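Local coordinates for 2'-deoxycytidine 5'-triphosphate deaminase (Agrobacterium tumefaciens, PDB 2R9Q), which probably deaminates the cytosine base of dCTP to give dUTP, a step in the supply of thymidine nucleotides, at residues B[25-30]-B[96-101]; B[125-130]-B[138-143]. All blocks are in the same frame, centred on the assembly; numbering follows the deposited sequence.

Both contacts lie in the N-terminal half of the chain, within its dUTPase-like N-terminal domain, their centres about 11 Å apart, both reaching the same antiparallel sheet. Contact 1 is partly buried and edge-like: strand 27-28 is stitched to strand 91-101 by main-chain bonds, with leucines inside and lysines outside. Contact 2 is smaller and more buried; no strand pairing joins its segments, and a tyrosine from the loop before strand 143-150 does the work with its ring and hydroxyl. They meet directly where L100 O of contact 1 lies 2.9 Å from G142 N of contact 2, a probable hydrogen bond.

Contact 1. Residues B[25-30]-B[96-101]; sequences DKLKSE and LMESLA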
ATOM      1  N   ASP B  25     -27.221 -37.898  13.752  1.00 88.17           N
ATOM      2  CA  ASP B  25     -27.687 -36.585  13.228  1.00 88.95           C
ATOM      3  C   ASP B  25     -27.566 -35.349  14.183  1.00 88.19           C
ATOM      4  O   ASP B  25     -28.379 -34.433  14.112  1.00 87.64           O
ATOM      5  CB  ASP B  25     -29.127 -36.728  12.670  1.00 89.52           C
ATOM      6  CG  ASP B  25     -29.155 -37.117  11.189  1.00 90.83           C
ATOM      7  OD1 ASP B  25     -29.245 -36.221  10.315  1.00 90.91           O
ATOM      8  OD2 ASP B  25     -29.101 -38.328  10.895  1.00 93.03           O
ATOM      9  N   LYS B  26     -26.562 -35.319  15.057  1.00 87.83           N
ATOM     10  CA  LYS B  26     -26.287 -34.117  15.862  1.00 88.10           C
ATOM     11  C   LYS B  26     -25.341 -33.158  15.109  1.00 87.38           C
ATOM     12  O   LYS B  26     -25.186 -31.989  15.474  1.00 86.78           O
ATOM     13  CB  LYS B  26     -25.680 -34.473  17.226  1.00 88.64           C
ATOM     14  CG  LYS B  26     -26.453 -35.482  18.100  1.00 89.53           C
ATOM     15  CD  LYS B  26     -27.965 -35.298  18.110  1.00 89.41           C
ATOM     16  CE  LYS B  26     -28.669 -36.430  18.887  1.00 89.05           C
ATOM     17  NZ  LYS B  26     -28.313 -37.789  18.399  1.00 87.18           N
ATOM     18  N   LEU B  27     -24.699 -33.699  14.082  1.00 86.47           N
ATOM     19  CA  LEU B  27     -23.891 -32.974  13.122  1.00 86.13           C
ATOM     20  C   LEU B  27     -24.342 -33.452  11.730  1.00 84.99           C
ATOM     21  O   LEU B  27     -24.412 -34.656  11.462  1.00 84.23           O
ATOM     22  CB  LEU B  27     -22.393 -33.231  13.397  1.00 86.13           C
ATOM     23  CG  LEU B  27     -21.314 -33.079  12.316  1.00 86.83           C
ATOM     24  CD1 LEU B  27     -21.249 -31.662  11.680  1.00 84.90           C
ATOM     25  CD2 LEU B  27     -19.955 -33.488  12.919  1.00 86.05           C
ATOM     26  N   LYS B  28     -24.721 -32.508  10.875  1.00 83.62           N
ATOM     27  CA  LYS B  28     -25.240 -32.837   9.558  1.00 82.73           C
ATOM     28  C   LYS B  28     -24.359 -32.293   8.467  1.00 81.05           C
ATOM     29  O   LYS B  28     -23.551 -31.404   8.698  1.00 79.91           O
ATOM     30  CB  LYS B  28     -26.657 -32.276   9.359  1.00 83.28           C
ATOM     31  CG  LYS B  28     -27.758 -32.940  10.169  1.00 83.45           C
ATOM     32  CD  LYS B  28     -28.269 -32.031  11.260  1.00 84.74           C
ATOM     33  CE  LYS B  28     -29.696 -32.375  11.602  1.00 86.11           C
ATOM     34  NZ  LYS B  28     -30.645 -31.991  10.511  1.00 86.13           N
ATOM     35  N   SER B  29     -24.536 -32.837   7.272  1.00 79.60           N
ATOM     36  CA  SER B  29     -23.864 -32.316   6.087  1.00 79.10           C
ATOM     37  C   SER B  29     -24.694 -32.546   4.837  1.00 78.65           C
ATOM     38  O   SER B  29     -25.533 -33.425   4.820  1.00 77.87           O
ATOM     39  CB  SER B  29     -22.466 -32.911   5.908  1.00 78.48           C
ATOM     40  OG  SER B  29     -21.746 -32.133   4.977  1.00 75.80           O
ATOM     41  N   GLU B  30     -24.436 -31.741   3.801  1.00 78.49           N
ATOM     42  CA  GLU B  30     -25.129 -31.864   2.517  1.00 78.49           C
ATOM     43  C   GLU B  30     -24.755 -33.126   1.753  1.00 78.12           C
ATOM     44  O   GLU B  30     -25.455 -33.502   0.822  1.00 78.18           O
ATOM     45  CB  GLU B  30     -24.877 -30.641   1.637  1.00 78.19           C
ATOM     46  CG  GLU B  30     -25.602 -29.393   2.104  1.00 78.16           C
ATOM     47  CD  GLU B  30     -25.334 -28.185   1.228  1.00 78.61           C
ATOM     48  OE1 GLU B  30     -25.199 -28.331  -0.003  1.00 78.59           O
ATOM     49  OE2 GLU B  30     -25.273 -27.068   1.766  1.00 79.50           O
ATOM     50  N   LEU B  96     -21.476 -23.122   4.683  1.00 58.42           N
ATOM     51  CA  LEU B  96     -20.739 -24.337   4.751  1.00 58.91           C
ATOM     52  C   LEU B  96     -21.720 -25.487   4.562  1.00 59.88           C
ATOM     53  O   LEU B  96     -22.901 -25.354   4.861  1.00 59.45           O
ATOM     54  CB  LEU B  96     -19.969 -24.401   6.078  1.00 58.75           C
ATOM     55  CG  LEU B  96     -18.837 -23.385   6.338  1.00 57.10           C
ATOM     56  CD1 LEU B  96     -18.371 -23.465   7.810  1.00 56.07           C
ATOM     57  CD2 LEU B  96     -17.666 -23.544   5.380  1.00 53.57           C
ATOM     58  N   MET B  97     -21.238 -26.600   4.014  1.00 61.32           N
ATOM     59  CA  MET B  97     -22.045 -27.825   3.886  1.00 62.22           C
ATOM     60  C   MET B  97     -22.483 -28.426   5.278  1.00 62.99           C
ATOM     61  O   MET B  97     -23.575 -28.956   5.439  1.00 62.14           O
ATOM     62  CB  MET B  97     -21.278 -28.848   3.051  1.00 62.44           C
ATOM     63  CG  MET B  97     -21.079 -28.488   1.577  1.00 61.88           C
ATOM     64  SD  MET B  97     -20.074 -29.686   0.632  1.00 60.75           S
ATOM     65  CE  MET B  97     -21.041 -31.168   0.814  1.00 62.61           C
ATOM     66  N   GLU B  98     -21.635 -28.298   6.288  1.00 64.31           N
ATOM     67  CA  GLU B  98     -21.930 -28.848   7.610  1.00 65.30           C
ATOM     68  C   GLU B  98     -22.840 -27.958   8.436  1.00 65.37           C
ATOM     69  O   GLU B  98     -22.721 -26.738   8.409  1.00 65.39           O
ATOM     70  CB  GLU B  98     -20.649 -29.128   8.380  1.00 65.23           C
ATOM     71  CG  GLU B  98     -19.844 -30.289   7.815  1.00 66.75           C
ATOM     72  CD  GLU B  98     -19.245 -29.986   6.450  1.00 67.53           C
ATOM     73  OE1 GLU B  98     -18.693 -28.864   6.262  1.00 65.27           O
ATOM     74  OE2 GLU B  98     -19.338 -30.864   5.573  1.00 66.62           O
ATOM     75  N   SER B  99     -23.775 -28.579   9.142  1.00 66.31           N
ATOM     76  CA  SER B  99     -24.637 -27.874  10.095  1.00 67.30           C
ATOM     77  C   SER B  99     -24.766 -28.683  11.380  1.00 67.39           C
ATOM     78  O   SER B  99     -24.381 -29.862  11.433  1.00 65.97           O
ATOM     79  CB  SER B  99     -26.008 -27.429   9.488  1.00 67.54           C
ATOM     80  OG  SER B  99     -26.944 -28.463   9.238  1.00 66.55           O
ATOM     81  N   LEU B 100     -25.252 -28.013  12.421  1.00 68.07           N
ATOM     82  CA  LEU B 100     -25.219 -28.569  13.763  1.00 69.08           C
ATOM     83  C   LEU B 100     -26.593 -28.635  14.451  1.00 69.48           C
ATOM     84  O   LEU B 100     -27.477 -27.829  14.191  1.00 68.68           O
ATOM     85  CB  LEU B 100     -24.218 -27.793  14.632  1.00 69.06           C
ATOM     86  CG  LEU B 100     -22.742 -27.790  14.208  1.00 69.84           C
ATOM     87  CD1 LEU B 100     -21.986 -26.779  15.058  1.00 68.56           C
ATOM     88  CD2 LEU B 100     -22.087 -29.204  14.282  1.00 68.97           C
ATOM     89  N   ALA B 101     -26.742 -29.666  15.283  1.00 70.41           N
ATOM     90  CA  ALA B 101     -27.748 -29.755  16.341  1.00 70.95           C
ATOM     91  C   ALA B 101     -27.030 -30.385  17.563  1.00 71.51           C
ATOM     92  O   ALA B 101     -27.095 -31.583  17.815  1.00 71.05           O
ATOM     93  CB  ALA B 101     -28.925 -30.578  15.884  1.00 70.57           C
TER
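M97 and E30 meet where strand 91-101 turns a corner and begins to run antiparallel to the short strand 27-28, a two-strand pairing in the N-terminal part of this dUTPase-clan fold. M97 O receives a weak bond from E30 N (3.3 Å) and also a CA-H...O contact from S29. The thioether chain, bent at chi3 (60°), curls its CE alongside E30 CB, while the E30 carboxylate goes on to a salt bridge with R159. At E98 the chain is folded at chi2 (68°), which brings OE2 back to S29 OG, 2.8 Å away. That hydroxyl arrives from above the carboxylate plane, 40° out of it. R46, on strand 42-46, pairs with the same OE2 through its NE and bonds S29 OG through NH1, so serine, glutamate and arginine form a closed polar cluster that probably favours a charged E98. S99 is the hydrogen-bonded partner of K28: K28 N gives a nearly straight bond to S99 O (2.7 Å), and S99 N returns one to K28 O (2.9 Å). On that face S99 OG lies beside the K28 CB. L100 is the non-hydrogen-bonded partner of L27, and both side chains fall on the opposite, buried face. They cross obliquely, CD2 of L100 against CD1 of L27 at 3.7 Å, with L43, I18 of helix 15-23 and L144 around them. At A101 the pairing ends opposite K26, which follows D25, the positive-phi C-prime residue of the Schellman motif closing helix 15-23. K26 O accepts A101 N at 2.8 Å from above its carbonyl plane, and K26 CB rests 3.3 Å from A101 O.

Contact 2. Residues B[125-130]-B[138-143]; sequences VMTDNA and AGYTGP
Y140 holds its ring CG anti to the backbone N (chi1 177°), which carries the ring across to T127 and D128. T127 places CG2 anti to its own carbonyl carbon, and this methyl comes down over one face of the ring. The result is a CH-pi contact, CG2 lying 3.8 Å from the ring centroid and displaced toward the rim; CB follows, 3.5 Å from Y140 CZ. At the far end of the ring the phenol hydroxyl is gripped twice: Y140 OH accepts D128 N at 3.0 Å and donates to P143 O at 2.8 Å, the latter in the carbonyl plane. Taking part in both bonds fixes the hydroxyl rotation and ties the turn after T127 to the corner at G142-P143. The D128 carboxylate stands nearly perpendicular to the ring, 81° between planes, and its OD2 lies 3.5 Å from P143 CD. A water 2.9 Å from D128 OD2 gives one hydrogen to it and the other, over a longer 3.3 Å, to T141 O, while D128 OD1 is taken by V66 N. G142, without a side chain, lies beside Y140 OH at the corner before P143. On the other side of the contact, T127 to A130 form a type II beta turn, N129 having positive phi. The arrangement is thus a type II beta turn following strand 121-127, held by a tyrosine hydroxyl to the corner that leads into the antiparallel strand 143-150 of the dUTPase-like N-terminal domain.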
ATOM      1  N   VAL B 125     -15.260 -18.474  11.166  1.00 56.99           N
ATOM      2  CA  VAL B 125     -16.547 -19.154  11.258  1.00 57.85           C
ATOM      3  C   VAL B 125     -17.597 -18.319  12.016  1.00 59.34           C
ATOM      4  O   VAL B 125     -17.336 -17.776  13.097  1.00 58.76           O
ATOM      5  CB  VAL B 125     -16.421 -20.540  11.851  1.00 57.48           C
ATOM      6  CG1 VAL B 125     -17.768 -21.224  11.889  1.00 55.30           C
ATOM      7  CG2 VAL B 125     -15.468 -21.351  11.027  1.00 57.70           C
ATOM      8  N   MET B 126     -18.771 -18.172  11.411  1.00 61.49           N
ATOM      9  CA  MET B 126     -19.889 -17.541  12.106  1.00 64.10           C
ATOM     10  C   MET B 126     -21.121 -18.448  12.250  1.00 63.77           C
ATOM     11  O   MET B 126     -21.382 -19.332  11.432  1.00 63.12           O
ATOM     12  CB  MET B 126     -20.237 -16.142  11.549  1.00 63.63           C
ATOM     13  CG  MET B 126     -20.306 -16.008  10.059  1.00 65.27           C
ATOM     14  SD  MET B 126     -20.529 -14.312   9.469  1.00 67.69           S
ATOM     15  CE  MET B 126     -22.140 -13.890  10.045  1.00 64.57           C
ATOM     16  N   THR B 127     -21.797 -18.243  13.385  1.00 64.77           N
ATOM     17  CA  THR B 127     -23.049 -18.869  13.740  1.00 65.32           C
ATOM     18  C   THR B 127     -24.175 -17.828  13.715  1.00 65.58           C
ATOM     19  O   THR B 127     -23.936 -16.625  13.791  1.00 64.11           O
ATOM     20  CB  THR B 127     -23.031 -19.550  15.161  1.00 65.14           C
ATOM     21  OG1 THR B 127     -22.656 -18.612  16.179  1.00 67.39           O
ATOM     22  CG2 THR B 127     -22.172 -20.712  15.221  1.00 62.38           C
ATOM     23  N   ASP B 128     -25.406 -18.314  13.587  1.00 67.11           N
ATOM     24  CA  ASP B 128     -26.604 -17.511  13.872  1.00 68.09           C
ATOM     25  C   ASP B 128     -26.499 -16.971  15.304  1.00 68.67           C
ATOM     26  O   ASP B 128     -26.019 -17.667  16.205  1.00 68.61           O
ATOM     27  CB  ASP B 128     -27.879 -18.350  13.747  1.00 68.42           C
ATOM     28  CG  ASP B 128     -28.299 -18.642  12.289  1.00 68.52           C
ATOM     29  OD1 ASP B 128     -27.658 -18.195  11.302  1.00 65.08           O
ATOM     30  OD2 ASP B 128     -29.324 -19.340  12.145  1.00 70.66           O
ATOM     31  N   ASN B 129     -26.921 -15.722  15.496  1.00 69.19           N
ATOM     32  CA  ASN B 129     -26.935 -15.071  16.808  1.00 69.53           C
ATOM     33  C   ASN B 129     -25.558 -14.792  17.396  1.00 69.77           C
ATOM     34  O   ASN B 129     -25.456 -14.500  18.572  1.00 69.07           O
ATOM     35  CB  ASN B 129     -27.775 -15.880  17.811  1.00 69.71           C
ATOM     36  CG  ASN B 129     -29.115 -16.300  17.237  1.00 69.38           C
ATOM     37  OD1 ASN B 129     -29.816 -15.491  16.618  1.00 68.01           O
ATOM     38  ND2 ASN B 129     -29.462 -17.577  17.408  1.00 66.08           N
ATOM     39  N   ALA B 130     -24.523 -14.817  16.551  1.00 70.03           N
ATOM     40  CA  ALA B 130     -23.125 -14.730  16.982  1.00 70.14           C
ATOM     41  C   ALA B 130     -22.679 -13.363  17.543  1.00 69.96           C
ATOM     42  O   ALA B 130     -22.979 -12.298  17.002  1.00 68.80           O
ATOM     43  CB  ALA B 130     -22.175 -15.193  15.833  1.00 69.51           C
ATOM     44  N   ALA B 138     -22.666 -23.851  23.564  1.00 66.13           N
ATOM     45  CA  ALA B 138     -23.164 -25.121  24.081  1.00 66.02           C
ATOM     46  C   ALA B 138     -24.575 -25.290  23.578  1.00 65.39           C
ATOM     47  O   ALA B 138     -25.392 -24.410  23.763  1.00 64.49           O
ATOM     48  CB  ALA B 138     -23.107 -25.187  25.608  1.00 65.18           C
ATOM     49  N   GLY B 139     -24.816 -26.390  22.874  1.00 65.49           N
ATOM     50  CA  GLY B 139     -26.149 -26.748  22.426  1.00 65.78           C
ATOM     51  C   GLY B 139     -26.624 -26.134  21.128  1.00 65.81           C
ATOM     52  O   GLY B 139     -27.795 -26.231  20.812  1.00 65.64           O
ATOM     53  N   TYR B 140     -25.709 -25.550  20.355  1.00 65.54           N
ATOM     54  CA  TYR B 140     -26.059 -24.798  19.161  1.00 64.72           C
ATOM     55  C   TYR B 140     -26.705 -25.686  18.097  1.00 64.17           C
ATOM     56  O   TYR B 140     -26.179 -26.745  17.726  1.00 62.68           O
ATOM     57  CB  TYR B 140     -24.818 -24.068  18.575  1.00 64.62           C
ATOM     58  CG  TYR B 140     -25.083 -23.299  17.271  1.00 64.16           C
ATOM     59  CD1 TYR B 140     -25.666 -22.031  17.290  1.00 62.13           C
ATOM     60  CD2 TYR B 140     -24.740 -23.850  16.018  1.00 62.36           C
ATOM     61  CE1 TYR B 140     -25.925 -21.352  16.103  1.00 61.64           C
ATOM     62  CE2 TYR B 140     -24.991 -23.184  14.845  1.00 60.24           C
ATOM     63  CZ  TYR B 140     -25.582 -21.936  14.881  1.00 62.89           C
ATOM     64  OH  TYR B 140     -25.838 -21.251  13.698  1.00 62.05           O
ATOM     65  N   THR B 141     -27.854 -25.209  17.623  1.00 64.07           N
ATOM     66  CA  THR B 141     -28.568 -25.737  16.481  1.00 64.12           C
ATOM     67  C   THR B 141     -28.555 -24.674  15.433  1.00 64.18           C
ATOM     68  O   THR B 141     -29.008 -23.541  15.695  1.00 63.82           O
ATOM     69  CB  THR B 141     -30.034 -26.041  16.790  1.00 63.81           C
ATOM     70  OG1 THR B 141     -30.084 -27.043  17.796  1.00 63.76           O
ATOM     71  CG2 THR B 141     -30.790 -26.536  15.544  1.00 63.78           C
ATOM     72  N   GLY B 142     -28.068 -25.041  14.240  1.00 63.41           N
ATOM     73  CA  GLY B 142     -28.035 -24.114  13.129  1.00 63.23           C
ATOM     74  C   GLY B 142     -27.008 -24.360  12.041  1.00 62.72           C
ATOM     75  O   GLY B 142     -26.271 -25.348  12.053  1.00 60.23           O
ATOM     76  N   PRO B 143     -26.973 -23.440  11.072  1.00 63.02           N
ATOM     77  CA  PRO B 143     -26.011 -23.469   9.993  1.00 63.04           C
ATOM     78  C   PRO B 143     -24.677 -22.869  10.402  1.00 62.15           C
ATOM     79  O   PRO B 143     -24.576 -22.231  11.442  1.00 61.45           O
ATOM     80  CB  PRO B 143     -26.683 -22.615   8.927  1.00 62.81           C
ATOM     81  CG  PRO B 143     -27.402 -21.630   9.700  1.00 63.48           C
ATOM     82  CD  PRO B 143     -27.893 -22.302  10.930  1.00 62.89           C
TER
HETATM   83  O   HOH W   1     -30.465 -21.017  14.176  1.00 52.34           O